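Local coordinates for Serine/threonine-protein kinase Tel1 (Chaetomium thermophilum, PDB 6SKY) that probably acts as a DNA-damage-sensing serine/threonine kinase, using ATP to phosphorylate proteins at serine or threonine followed by glutamine and so activating checkpoint signalling, at residues Y2723-M2726 with E2727-D2731; F2736-R2739 with T2740-T2743; L2767-K2771 with T2772-V2776. All coordinates share one frame; numbering follows the deposited sequence.

Interaction 1: residues Y2723-M2726 with E2727-D2731; sequences YFFM and EYFPD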
ATOM      1  N   TYR A2723      10.825 -40.384   3.427  1.00 28.51           N
ATOM      2  CA  TYR A2723      11.187 -41.530   2.620  1.00 28.51           C
ATOM      3  C   TYR A2723      10.161 -41.853   1.555  1.00 28.51           C
ATOM      4  O   TYR A2723      10.515 -42.506   0.577  1.00 28.51           O
ATOM      5  CB  TYR A2723      11.395 -42.744   3.503  1.00 28.51           C
ATOM      6  CG  TYR A2723      12.623 -42.632   4.350  1.00 28.51           C
ATOM      7  CD1 TYR A2723      12.533 -42.411   5.704  1.00 28.51           C
ATOM      8  CD2 TYR A2723      13.876 -42.729   3.788  1.00 28.51           C
ATOM      9  CE1 TYR A2723      13.647 -42.305   6.472  1.00 28.51           C
ATOM     10  CE2 TYR A2723      14.995 -42.621   4.550  1.00 28.51           C
ATOM     11  CZ  TYR A2723      14.877 -42.409   5.889  1.00 28.51           C
ATOM     12  OH  TYR A2723      16.007 -42.301   6.658  1.00 28.51           O
ATOM     13  N   PHE A2724       8.913 -41.409   1.703  1.00 37.14           N
ATOM     14  CA  PHE A2724       7.928 -41.685   0.666  1.00 37.14           C
ATOM     15  C   PHE A2724       8.444 -41.255  -0.691  1.00 37.14           C
ATOM     16  O   PHE A2724       8.208 -41.922  -1.698  1.00 37.14           O
ATOM     17  CB  PHE A2724       6.608 -40.980   0.974  1.00 37.14           C
ATOM     18  CG  PHE A2724       5.559 -41.169  -0.084  1.00 37.14           C
ATOM     19  CD1 PHE A2724       4.741 -42.269  -0.070  1.00 37.14           C
ATOM     20  CD2 PHE A2724       5.400 -40.247  -1.093  1.00 37.14           C
ATOM     21  CE1 PHE A2724       3.803 -42.445  -1.029  1.00 37.14           C
ATOM     22  CE2 PHE A2724       4.464 -40.426  -2.056  1.00 37.14           C
ATOM     23  CZ  PHE A2724       3.664 -41.521  -2.023  1.00 37.14           C
ATOM     24  N   PHE A2725       9.172 -40.152  -0.731  1.00 37.14           N
ATOM     25  CA  PHE A2725       9.675 -39.618  -1.978  1.00 37.14           C
ATOM     26  C   PHE A2725      10.992 -40.236  -2.380  1.00 37.14           C
ATOM     27  O   PHE A2725      11.293 -40.301  -3.570  1.00 37.14           O
ATOM     28  CB  PHE A2725       9.813 -38.102  -1.870  1.00 37.14           C
ATOM     29  CG  PHE A2725       8.533 -37.421  -1.555  1.00 37.14           C
ATOM     30  CD1 PHE A2725       7.630 -37.148  -2.549  1.00 37.14           C
ATOM     31  CD2 PHE A2725       8.204 -37.105  -0.261  1.00 37.14           C
ATOM     32  CE1 PHE A2725       6.446 -36.559  -2.262  1.00 37.14           C
ATOM     33  CE2 PHE A2725       7.016 -36.515   0.024  1.00 37.14           C
ATOM     34  CZ  PHE A2725       6.143 -36.239  -0.979  1.00 37.14           C
ATOM     35  N   MET A2726      11.776 -40.713  -1.426  1.00 32.96           N
ATOM     36  CA  MET A2726      13.048 -41.321  -1.769  1.00 32.96           C
ATOM     37  C   MET A2726      12.901 -42.746  -2.254  1.00 32.96           C
ATOM     38  O   MET A2726      13.852 -43.291  -2.816  1.00 32.96           O
ATOM     39  CB  MET A2726      13.989 -41.279  -0.572  1.00 32.96           C
ATOM     40  CG  MET A2726      14.639 -39.947  -0.364  1.00 32.96           C
ATOM     41  SD  MET A2726      15.468 -39.840   1.219  1.00 32.96           S
ATOM     42  CE  MET A2726      15.916 -38.112   1.235  1.00 32.96           C
ATOM     43  N   GLU A2727      11.743 -43.360  -2.070  1.00 31.48           N
ATOM     44  CA  GLU A2727      11.542 -44.727  -2.494  1.00 31.48           C
ATOM     45  C   GLU A2727      10.482 -44.872  -3.564  1.00 31.48           C
ATOM     46  O   GLU A2727      10.239 -45.989  -4.020  1.00 31.48           O
ATOM     47  CB  GLU A2727      11.193 -45.610  -1.296  1.00 31.48           C
ATOM     48  CG  GLU A2727       9.774 -45.547  -0.867  1.00 31.48           C
ATOM     49  CD  GLU A2727       9.536 -46.319   0.400  1.00 31.48           C
ATOM     50  OE1 GLU A2727      10.320 -46.154   1.355  1.00 31.48           O
ATOM     51  OE2 GLU A2727       8.570 -47.103   0.441  1.00 31.48           O
ATOM     52  N   TYR A2728       9.846 -43.788  -3.980  1.00 29.75           N
ATOM     53  CA  TYR A2728       9.020 -43.807  -5.172  1.00 29.75           C
ATOM     54  C   TYR A2728       9.602 -42.984  -6.300  1.00 29.75           C
ATOM     55  O   TYR A2728       9.210 -43.183  -7.449  1.00 29.75           O
ATOM     56  CB  TYR A2728       7.606 -43.301  -4.863  1.00 29.75           C
ATOM     57  CG  TYR A2728       6.739 -44.312  -4.167  1.00 29.75           C
ATOM     58  CD1 TYR A2728       6.048 -45.265  -4.885  1.00 29.75           C
ATOM     59  CD2 TYR A2728       6.618 -44.319  -2.796  1.00 29.75           C
ATOM     60  CE1 TYR A2728       5.265 -46.189  -4.259  1.00 29.75           C
ATOM     61  CE2 TYR A2728       5.839 -45.241  -2.162  1.00 29.75           C
ATOM     62  CZ  TYR A2728       5.164 -46.172  -2.896  1.00 29.75           C
ATOM     63  OH  TYR A2728       4.377 -47.095  -2.260  1.00 29.75           O
ATOM     64  N   PHE A2729      10.535 -42.083  -6.002  1.00 30.04           N
ATOM     65  CA  PHE A2729      11.177 -41.245  -7.010  1.00 30.04           C
ATOM     66  C   PHE A2729      12.659 -41.163  -6.685  1.00 30.04           C
ATOM     67  O   PHE A2729      13.095 -40.286  -5.935  1.00 30.04           O
ATOM     68  CB  PHE A2729      10.551 -39.852  -7.059  1.00 30.04           C
ATOM     69  CG  PHE A2729       9.060 -39.846  -6.896  1.00 30.04           C
ATOM     70  CD1 PHE A2729       8.231 -40.176  -7.943  1.00 30.04           C
ATOM     71  CD2 PHE A2729       8.486 -39.501  -5.694  1.00 30.04           C
ATOM     72  CE1 PHE A2729       6.869 -40.170  -7.782  1.00 30.04           C
ATOM     73  CE2 PHE A2729       7.123 -39.499  -5.537  1.00 30.04           C
ATOM     74  CZ  PHE A2729       6.322 -39.832  -6.578  1.00 30.04           C
ATOM     75  N   PRO A2730      13.473 -42.072  -7.228  1.00 33.52           N
ATOM     76  CA  PRO A2730      14.913 -42.030  -6.948  1.00 33.52           C
ATOM     77  C   PRO A2730      15.704 -41.067  -7.822  1.00 33.52           C
ATOM     78  O   PRO A2730      16.865 -40.789  -7.502  1.00 33.52           O
ATOM     79  CB  PRO A2730      15.355 -43.477  -7.197  1.00 33.52           C
ATOM     80  CG  PRO A2730      14.095 -44.264  -7.310  1.00 33.52           C
ATOM     81  CD  PRO A2730      13.094 -43.339  -7.862  1.00 33.52           C
ATOM     82  N   ASP A2731      15.128 -40.564  -8.896  1.00 34.79           N
ATOM     83  CA  ASP A2731      15.767 -39.575  -9.755  1.00 34.79           C
ATOM     84  C   ASP A2731      15.612 -38.189  -9.139  1.00 34.79           C
ATOM     85  O   ASP A2731      14.496 -37.791  -8.817  1.00 34.79           O
ATOM     86  CB  ASP A2731      15.121 -39.621 -11.130  1.00 34.79           C
ATOM     87  CG  ASP A2731      15.896 -38.871 -12.179  1.00 34.79           C
ATOM     88  OD1 ASP A2731      17.002 -38.393 -11.891  1.00 34.79           O
ATOM     89  OD2 ASP A2731      15.395 -38.762 -13.311  1.00 34.79           O
TER

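Interaction 2: residues F2736-R2739 with T2740-T2743; sequences FQKR and TNYT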
ATOM      1  N   PHE A2736      12.512 -33.857  -6.809  1.00 25.00           N
ATOM      2  CA  PHE A2736      12.280 -32.469  -6.436  1.00 25.00           C
ATOM      3  C   PHE A2736      10.917 -31.987  -6.906  1.00 25.00           C
ATOM      4  O   PHE A2736      10.194 -31.316  -6.160  1.00 25.00           O
ATOM      5  CB  PHE A2736      13.388 -31.590  -6.997  1.00 25.00           C
ATOM      6  CG  PHE A2736      13.290 -30.166  -6.578  1.00 25.00           C
ATOM      7  CD1 PHE A2736      13.540 -29.804  -5.282  1.00 25.00           C
ATOM      8  CD2 PHE A2736      12.938 -29.192  -7.475  1.00 25.00           C
ATOM      9  CE1 PHE A2736      13.437 -28.508  -4.896  1.00 25.00           C
ATOM     10  CE2 PHE A2736      12.841 -27.898  -7.085  1.00 25.00           C
ATOM     11  CZ  PHE A2736      13.090 -27.556  -5.797  1.00 25.00           C
ATOM     12  N   GLN A2737      10.530 -32.343  -8.127  1.00 32.74           N
ATOM     13  CA  GLN A2737       9.233 -31.902  -8.621  1.00 32.74           C
ATOM     14  C   GLN A2737       8.086 -32.501  -7.816  1.00 32.74           C
ATOM     15  O   GLN A2737       7.110 -31.813  -7.502  1.00 32.74           O
ATOM     16  CB  GLN A2737       9.099 -32.257 -10.092  1.00 32.74           C
ATOM     17  CG  GLN A2737       7.872 -31.710 -10.734  1.00 32.74           C
ATOM     18  CD  GLN A2737       7.485 -32.504 -11.947  1.00 32.74           C
ATOM     19  OE1 GLN A2737       8.301 -33.227 -12.510  1.00 32.74           O
ATOM     20  NE2 GLN A2737       6.228 -32.391 -12.354  1.00 32.74           N
ATOM     21  N   LYS A2738       8.183 -33.778  -7.457  1.00 24.19           N
ATOM     22  CA  LYS A2738       7.092 -34.413  -6.733  1.00 24.19           C
ATOM     23  C   LYS A2738       7.000 -33.925  -5.300  1.00 24.19           C
ATOM     24  O   LYS A2738       5.899 -33.807  -4.758  1.00 24.19           O
ATOM     25  CB  LYS A2738       7.259 -35.923  -6.753  1.00 24.19           C
ATOM     26  CG  LYS A2738       7.351 -36.520  -8.121  1.00 24.19           C
ATOM     27  CD  LYS A2738       6.227 -36.108  -8.986  1.00 24.19           C
ATOM     28  CE  LYS A2738       6.191 -36.929 -10.235  1.00 24.19           C
ATOM     29  NZ  LYS A2738       7.043 -36.353 -11.274  1.00 24.19           N
ATOM     30  N   ARG A2739       8.129 -33.634  -4.666  1.00 37.14           N
ATOM     31  CA  ARG A2739       8.068 -33.074  -3.327  1.00 37.14           C
ATOM     32  C   ARG A2739       7.493 -31.667  -3.340  1.00 37.14           C
ATOM     33  O   ARG A2739       6.763 -31.286  -2.417  1.00 37.14           O
ATOM     34  CB  ARG A2739       9.450 -33.089  -2.704  1.00 37.14           C
ATOM     35  CG  ARG A2739       9.430 -33.320  -1.237  1.00 37.14           C
ATOM     36  CD  ARG A2739      10.794 -33.140  -0.662  1.00 37.14           C
ATOM     37  NE  ARG A2739      11.331 -31.830  -0.986  1.00 37.14           N
ATOM     38  CZ  ARG A2739      12.478 -31.370  -0.519  1.00 37.14           C
ATOM     39  NH1 ARG A2739      12.905 -30.168  -0.857  1.00 37.14           N
ATOM     40  NH2 ARG A2739      13.193 -32.116   0.299  1.00 37.14           N
ATOM     41  N   THR A2740       7.774 -30.889  -4.383  1.00 27.96           N
ATOM     42  CA  THR A2740       7.127 -29.588  -4.505  1.00 27.96           C
ATOM     43  C   THR A2740       5.626 -29.724  -4.715  1.00 27.96           C
ATOM     44  O   THR A2740       4.851 -28.939  -4.164  1.00 27.96           O
ATOM     45  CB  THR A2740       7.754 -28.800  -5.642  1.00 27.96           C
ATOM     46  OG1 THR A2740       9.157 -28.697  -5.414  1.00 27.96           O
ATOM     47  CG2 THR A2740       7.187 -27.425  -5.696  1.00 27.96           C
ATOM     48  N   ASN A2741       5.193 -30.699  -5.515  1.00 23.98           N
ATOM     49  CA  ASN A2741       3.762 -30.943  -5.679  1.00 23.98           C
ATOM     50  C   ASN A2741       3.098 -31.269  -4.357  1.00 23.98           C
ATOM     51  O   ASN A2741       2.004 -30.777  -4.063  1.00 23.98           O
ATOM     52  CB  ASN A2741       3.523 -32.083  -6.655  1.00 23.98           C
ATOM     53  CG  ASN A2741       3.689 -31.676  -8.079  1.00 23.98           C
ATOM     54  OD1 ASN A2741       3.828 -30.502  -8.386  1.00 23.98           O
ATOM     55  ND2 ASN A2741       3.661 -32.647  -8.969  1.00 23.98           N
ATOM     56  N   TYR A2742       3.725 -32.131  -3.565  1.00 37.14           N
ATOM     57  CA  TYR A2742       3.196 -32.459  -2.247  1.00 37.14           C
ATOM     58  C   TYR A2742       3.031 -31.215  -1.386  1.00 37.14           C
ATOM     59  O   TYR A2742       1.966 -30.988  -0.804  1.00 37.14           O
ATOM     60  CB  TYR A2742       4.116 -33.469  -1.578  1.00 37.14           C
ATOM     61  CG  TYR A2742       3.856 -33.717  -0.122  1.00 37.14           C
ATOM     62  CD1 TYR A2742       4.571 -33.053   0.842  1.00 37.14           C
ATOM     63  CD2 TYR A2742       2.917 -34.630   0.284  1.00 37.14           C
ATOM     64  CE1 TYR A2742       4.348 -33.267   2.149  1.00 37.14           C
ATOM     65  CE2 TYR A2742       2.694 -34.850   1.595  1.00 37.14           C
ATOM     66  CZ  TYR A2742       3.416 -34.167   2.523  1.00 37.14           C
ATOM     67  OH  TYR A2742       3.200 -34.382   3.853  1.00 37.14           O
ATOM     68  N   THR A2743       4.079 -30.396  -1.292  1.00 37.14           N
ATOM     69  CA  THR A2743       4.011 -29.221  -0.429  1.00 37.14           C
ATOM     70  C   THR A2743       2.947 -28.237  -0.898  1.00 37.14           C
ATOM     71  O   THR A2743       2.207 -27.678  -0.083  1.00 37.14           O
ATOM     72  CB  THR A2743       5.370 -28.539  -0.364  1.00 37.14           C
ATOM     73  OG1 THR A2743       6.383 -29.515  -0.131  1.00 37.14           O
ATOM     74  CG2 THR A2743       5.403 -27.567   0.754  1.00 37.14           C
TER

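Interaction 3: residues L2767-K2771 with T2772-V2776; sequences LLDHK and TGEVV. With AGS (phosphothiophosphoric acid-adenylate ester), chain C.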
ATOM      1  N   LEU A2767      -5.012 -39.274   0.959  1.00 26.66           N
ATOM      2  CA  LEU A2767      -4.384 -40.217   0.054  1.00 26.66           C
ATOM      3  C   LEU A2767      -3.156 -39.582  -0.567  1.00 26.66           C
ATOM      4  O   LEU A2767      -3.163 -38.397  -0.885  1.00 26.66           O
ATOM      5  CB  LEU A2767      -5.352 -40.640  -1.048  1.00 26.66           C
ATOM      6  CG  LEU A2767      -6.767 -41.038  -0.653  1.00 26.66           C
ATOM      7  CD1 LEU A2767      -7.592 -41.215  -1.879  1.00 26.66           C
ATOM      8  CD2 LEU A2767      -6.753 -42.297   0.141  1.00 26.66           C
ATOM      9  N   LEU A2768      -2.110 -40.371  -0.745  1.00 21.27           N
ATOM     10  CA  LEU A2768      -0.877 -39.934  -1.374  1.00 21.27           C
ATOM     11  C   LEU A2768      -0.826 -40.495  -2.781  1.00 21.27           C
ATOM     12  O   LEU A2768      -0.839 -41.711  -2.960  1.00 21.27           O
ATOM     13  CB  LEU A2768       0.332 -40.413  -0.584  1.00 21.27           C
ATOM     14  CG  LEU A2768       0.393 -40.009   0.873  1.00 21.27           C
ATOM     15  CD1 LEU A2768       1.416 -40.844   1.581  1.00 21.27           C
ATOM     16  CD2 LEU A2768       0.747 -38.561   0.943  1.00 21.27           C
ATOM     17  N   ASP A2769      -0.775 -39.614  -3.768  1.00 25.17           N
ATOM     18  CA  ASP A2769      -0.664 -40.012  -5.163  1.00 25.17           C
ATOM     19  C   ASP A2769       0.799 -40.285  -5.471  1.00 25.17           C
ATOM     20  O   ASP A2769       1.605 -39.358  -5.532  1.00 25.17           O
ATOM     21  CB  ASP A2769      -1.225 -38.912  -6.053  1.00 25.17           C
ATOM     22  CG  ASP A2769      -1.273 -39.299  -7.504  1.00 25.17           C
ATOM     23  OD1 ASP A2769      -1.102 -40.483  -7.823  1.00 25.17           O
ATOM     24  OD2 ASP A2769      -1.482 -38.411  -8.344  1.00 25.17           O
ATOM     25  N   HIS A2770       1.161 -41.549  -5.662  1.00 28.03           N
ATOM     26  CA  HIS A2770       2.553 -41.891  -5.892  1.00 28.03           C
ATOM     27  C   HIS A2770       2.926 -41.900  -7.362  1.00 28.03           C
ATOM     28  O   HIS A2770       3.874 -42.583  -7.745  1.00 28.03           O
ATOM     29  CB  HIS A2770       2.900 -43.228  -5.239  1.00 28.03           C
ATOM     30  CG  HIS A2770       2.108 -44.390  -5.740  1.00 28.03           C
ATOM     31  ND1 HIS A2770       1.468 -45.265  -4.893  1.00 28.03           N
ATOM     32  CD2 HIS A2770       1.881 -44.847  -6.993  1.00 28.03           C
ATOM     33  CE1 HIS A2770       0.865 -46.200  -5.604  1.00 28.03           C
ATOM     34  NE2 HIS A2770       1.099 -45.968  -6.881  1.00 28.03           N
ATOM     35  N   LYS A2771       2.204 -41.157  -8.191  1.00 29.25           N
ATOM     36  CA  LYS A2771       2.647 -40.840  -9.538  1.00 29.25           C
ATOM     37  C   LYS A2771       2.948 -39.368  -9.729  1.00 29.25           C
ATOM     38  O   LYS A2771       3.810 -39.031 -10.535  1.00 29.25           O
ATOM     39  CB  LYS A2771       1.594 -41.252 -10.566  1.00 29.25           C
ATOM     40  CG  LYS A2771       1.377 -42.733 -10.666  1.00 29.25           C
ATOM     41  CD  LYS A2771       2.634 -43.444 -11.088  1.00 29.25           C
ATOM     42  CE  LYS A2771       2.441 -44.942 -11.051  1.00 29.25           C
ATOM     43  NZ  LYS A2771       3.720 -45.670 -11.254  1.00 29.25           N
ATOM     44  N   THR A2772       2.251 -38.492  -9.013  1.00 26.07           N
ATOM     45  CA  THR A2772       2.458 -37.060  -9.098  1.00 26.07           C
ATOM     46  C   THR A2772       2.893 -36.431  -7.790  1.00 26.07           C
ATOM     47  O   THR A2772       3.290 -35.265  -7.792  1.00 26.07           O
ATOM     48  CB  THR A2772       1.178 -36.367  -9.575  1.00 26.07           C
ATOM     49  OG1 THR A2772       0.075 -36.840  -8.808  1.00 26.07           O
ATOM     50  CG2 THR A2772       0.925 -36.685 -11.004  1.00 26.07           C
ATOM     51  N   GLY A2773       2.831 -37.153  -6.684  1.00 26.03           N
ATOM     52  CA  GLY A2773       3.298 -36.652  -5.421  1.00 26.03           C
ATOM     53  C   GLY A2773       2.292 -35.862  -4.622  1.00 26.03           C
ATOM     54  O   GLY A2773       2.570 -35.541  -3.470  1.00 26.03           O
ATOM     55  N   GLU A2774       1.133 -35.555  -5.173  1.00 23.54           N
ATOM     56  CA  GLU A2774       0.191 -34.697  -4.482  1.00 23.54           C
ATOM     57  C   GLU A2774      -0.758 -35.492  -3.601  1.00 23.54           C
ATOM     58  O   GLU A2774      -0.907 -36.701  -3.743  1.00 23.54           O
ATOM     59  CB  GLU A2774      -0.594 -33.866  -5.477  1.00 23.54           C
ATOM     60  CG  GLU A2774      -0.953 -34.561  -6.717  1.00 23.54           C
ATOM     61  CD  GLU A2774      -1.043 -33.600  -7.862  1.00 23.54           C
ATOM     62  OE1 GLU A2774      -0.541 -32.471  -7.713  1.00 23.54           O
ATOM     63  OE2 GLU A2774      -1.610 -33.962  -8.910  1.00 23.54           O
ATOM     64  N   VAL A2775      -1.391 -34.787  -2.672  1.00 23.14           N
ATOM     65  CA  VAL A2775      -2.316 -35.374  -1.714  1.00 23.14           C
ATOM     66  C   VAL A2775      -3.738 -35.163  -2.198  1.00 23.14           C
ATOM     67  O   VAL A2775      -4.055 -34.177  -2.867  1.00 23.14           O
ATOM     68  CB  VAL A2775      -2.121 -34.782  -0.305  1.00 23.14           C
ATOM     69  CG1 VAL A2775      -0.687 -34.836   0.072  1.00 23.14           C
ATOM     70  CG2 VAL A2775      -2.602 -33.367  -0.253  1.00 23.14           C
ATOM     71  N   VAL A2776      -4.602 -36.112  -1.870  1.00 20.77           N
ATOM     72  CA  VAL A2776      -6.020 -36.050  -2.184  1.00 20.77           C
ATOM     73  C   VAL A2776      -6.778 -36.167  -0.878  1.00 20.77           C
ATOM     74  O   VAL A2776      -6.509 -37.065  -0.081  1.00 20.77           O
ATOM     75  CB  VAL A2776      -6.442 -37.158  -3.165  1.00 20.77           C
ATOM     76  CG1 VAL A2776      -7.799 -36.867  -3.756  1.00 20.77           C
ATOM     77  CG2 VAL A2776      -5.413 -37.324  -4.255  1.00 20.77           C
TER
HETATM   78  PG  AGS C3001     -13.320 -45.646   9.198  1.00 40.14           P
HETATM   79  S1G AGS C3001     -11.826 -44.689  10.005  1.00 40.14           S
HETATM   80  O2G AGS C3001     -14.315 -44.646   8.554  1.00 40.14           O
HETATM   81  O3G AGS C3001     -14.057 -46.473  10.286  1.00 40.14           O
HETATM   82  PB  AGS C3001     -12.361 -46.048   6.712  1.00 40.14           P
HETATM   83  O1B AGS C3001     -11.897 -44.657   6.855  1.00 40.14           O
HETATM   84  O2B AGS C3001     -11.315 -47.039   6.208  1.00 40.14           O
HETATM   85  O3B AGS C3001     -12.825 -46.620   8.098  1.00 40.14           O
HETATM   86  PA  AGS C3001     -13.501 -46.977   4.401  1.00 40.14           P
HETATM   87  O1A AGS C3001     -14.111 -48.288   4.640  1.00 40.14           O
HETATM   88  O2A AGS C3001     -14.151 -46.163   3.284  1.00 40.14           O
HETATM   89  O3A AGS C3001     -13.560 -46.077   5.693  1.00 40.14           O
HETATM   90  O5' AGS C3001     -11.984 -47.225   4.101  1.00 40.14           O
HETATM   91  C5' AGS C3001     -11.628 -47.962   2.924  1.00 40.14           C
HETATM   92  C4' AGS C3001     -10.159 -47.800   2.649  1.00 40.14           C
HETATM   93  O4' AGS C3001      -9.979 -47.288   1.316  1.00 40.14           O
HETATM   94  C3' AGS C3001      -9.421 -46.831   3.563  1.00 40.14           C
HETATM   95  O3' AGS C3001      -8.066 -47.224   3.737  1.00 40.14           O
HETATM   96  C2' AGS C3001      -9.539 -45.504   2.816  1.00 40.14           C
HETATM   97  O2' AGS C3001      -8.417 -44.673   3.072  1.00 40.14           O
HETATM   98  C1' AGS C3001      -9.538 -45.945   1.353  1.00 40.14           C
HETATM   99  N9  AGS C3001     -10.424 -45.154   0.513  1.00 40.14           N
HETATM  100  C8  AGS C3001     -11.650 -44.655   0.850  1.00 40.14           C
HETATM  101  N7  AGS C3001     -12.233 -43.979  -0.107  1.00 40.14           N
HETATM  102  C5  AGS C3001     -11.327 -44.044  -1.150  1.00 40.14           C
HETATM  103  C6  AGS C3001     -11.347 -43.521  -2.454  1.00 40.14           C
HETATM  104  N6  AGS C3001     -12.356 -42.804  -2.950  1.00 40.14           N
HETATM  105  N1  AGS C3001     -10.282 -43.765  -3.242  1.00 40.14           N
HETATM  106  C2  AGS C3001      -9.270 -44.482  -2.752  1.00 40.14           C
HETATM  107  N3  AGS C3001      -9.138 -45.024  -1.541  1.00 40.14           N
HETATM  108  C4  AGS C3001     -10.207 -44.764  -0.783  1.00 40.14           C

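Interaction 1: residues Y2723-M2726 with E2727-D2731
Phe-2724 and Tyr-2728 meet ring against ring where the short helix 2722-2726 passes into the loop before helix 2732-2755, in the mainly helical C-lobe of this PI3K-related kinase domain. Their planes are inclined by 38° and their centroids lie 4.8 Å apart, an oblique pairing. Tyr-2728 brings CD2 over one face of the Phe-2724 ring, displaced toward its rim, while its CE2 comes within 3.6 Å of Phe-2724 CE1. Although the CB of Phe-2724 points away from the loop, CG stands anti to the backbone N (chi1 177°), and this swings the ring back to the tyrosine. The carbonyl O of Phe-2724 lies at the edge of the tyrosine ring, close to its plane. Tyr-2673 adds an edge-to-face partner for Phe-2724. Replacing the phenylalanine with an alanine would probably open a gap beside Tyr-2728, take away one of the surfaces that hold its ring in place, and cost Tyr-2673 its edge-to-face partner.

Phe-2725 and Phe-2729 pair differently. They lie side by side and point the same way, with Phe-2725 CD1 3.8 Å from Phe-2729 CE2. Phe-2724 CD2 sits over the centre of one face of the Phe-2725 ring. Phenylalanine suits these three buried places, since its flat ring packs closely and brings no polar group to satisfy. Glu-2727, less buried, folds its CG against the carbonyl of Tyr-2723, while its OE1 is hydrogen-bonded to Tyr-2681, whose ring stacks on Tyr-2723.

The backbone bonds here are mostly poor: those from Glu-2727 N to Tyr-2723 O and from Tyr-2728 N to Phe-2724 O are weak. The next is sounder: Phe-2729 N reaches Phe-2725 O at 3.1 Å, coming from above the carbonyl plane, 42° out of it.

Interaction 2: residues F2736-R2739 with T2740-T2743
From Phe-2736 to Thr-2743 the backbone is regular alpha helix, in which Thr-2740 N, Asn-2741 N, Tyr-2742 N and Thr-2743 N each bond to the carbonyl four residues back. The first of these carbonyls carries a second donor. Thr-2740 OG1 gives its proton to Phe-2736 O over 2.9 Å, and the amide N of Thr-2740 reaches the same oxygen at 3.0 Å from the opposite face of the carbonyl plane. With chi1 at -56°, the hydroxyl stands beside its own backbone N, which brings it back to the preceding turn. Threonine suits such a buried place because the helix itself satisfies its polar group. The same hydroxyl lies 4.0 Å above the centre of the Phe-2736 ring, which packs over it.

The arrangement recurs three residues on, where Thr-2743 OG1 is 2.9 Å from Arg-2739 O and again shares the oxygen with its own backbone N. Hydroxyl-to-carbonyl bonding of this kind is a familiar way for threonine to sit inside a helix. Here it occurs in helix 2732-2755, a long C-lobe helix of the kinase domain. One side of it faces helix 1884-1898 of the FAT region: Phe-2736 packs on Leu-1888, and Arg-2739, bent at its third torsion, extends its guanidinium to a salt bridge with Glu-1892.

Asn-2741 lays its amide alongside the preceding turn, CG 3.5 Å from Gln-2737 O, and its ND2 is hydrogen-bonded to Thr-2772 O. Tyr-2742 places its CB 3.5 Å from Arg-2739 O, but its ring leads away from this turn into the interior, and its OH is hydrogen-bonded to Ile-2804 O.

Interaction 3: residues L2767-K2771 with T2772-V2776
Gly-2773 N gives its proton to Asp-2769 O over 2.8 Å, closing the turn that reverses the chain. The approach is tilted from the carbonyl plane, and the hydrogen bond is bent, with an N-H...O angle of 138°. Glycine fits at this place because its positive phi would press any CB against the preceding carbonyl O. One step further in, Asp-2769 N meets Glu-2774 O at 2.9 Å, nearly along the C=O axis.

The side chain of Asp-2769 folds over the same turn. Its CG is anti to the backbone N (chi1 -174°), and OD1 accepts a weak bond from Lys-2771 N. Its OD2 forms a salt bridge with Arg-2647, which also has a long, weak ion pair with Glu-2774 OE2. The two carboxylates approach to 4.5 Å between Asp-2769 OD2 and Glu-2774 OE2, and the arginine would be expected to offset their repulsion.

The whole is a beta hairpin of strands 2766-2769 and 2775-2777, with strand 2667-2669 on the other side of the first. As in other kinases of the family, it joins the catalytic loop to the start of the activation loop, and Asn-2765 and Asp-2779, one before and one after it, bind magnesium. Leu-2767 and Val-2776 form an antiparallel hydrogen-bonded pair, its two bonds each 2.9 Å between Leu-2767 N and Val-2776 O and between Val-2776 N and Leu-2767 O.

Leu-2767 also serves the nucleotide pocket. Its branches lie over one face of the adenine, CD1 3.8 Å from C2 of the ATP analogue and CD2 4.0 Å from N3, an apolar surface suited to a flat base. Leu-2768 and Val-2775, the non-hydrogen-bonded pair, point to the face of the sheet opposite Leu-2767 and Val-2776, with Leu-2768 CD2 4.1 Å from Val-2775 CG1; there Val-2775 packs on Thr-2746 of helix 2732-2755.

How the interactions relate
The three contacts follow one another in series along the chain, and none nests within or crosses another. Interaction 1 closes the turn at the end of helix 2722-2726, interaction 2 is two successive turns of helix 2732-2755, and interaction 3 closes the hairpin turn beyond the catalytic loop. In space they converge. Phe-2725 and Phe-2729 of interaction 1 lie against Tyr-2742 and Lys-2738 of interaction 2. The rings of Phe-2724 and Tyr-2728 pack on His-2770 in interaction 3. Lys-2738 also runs along the carbonyls of 2771-2772. Together they tie the C-lobe helices, which meet the FAT region, to the hairpin beneath the adenine.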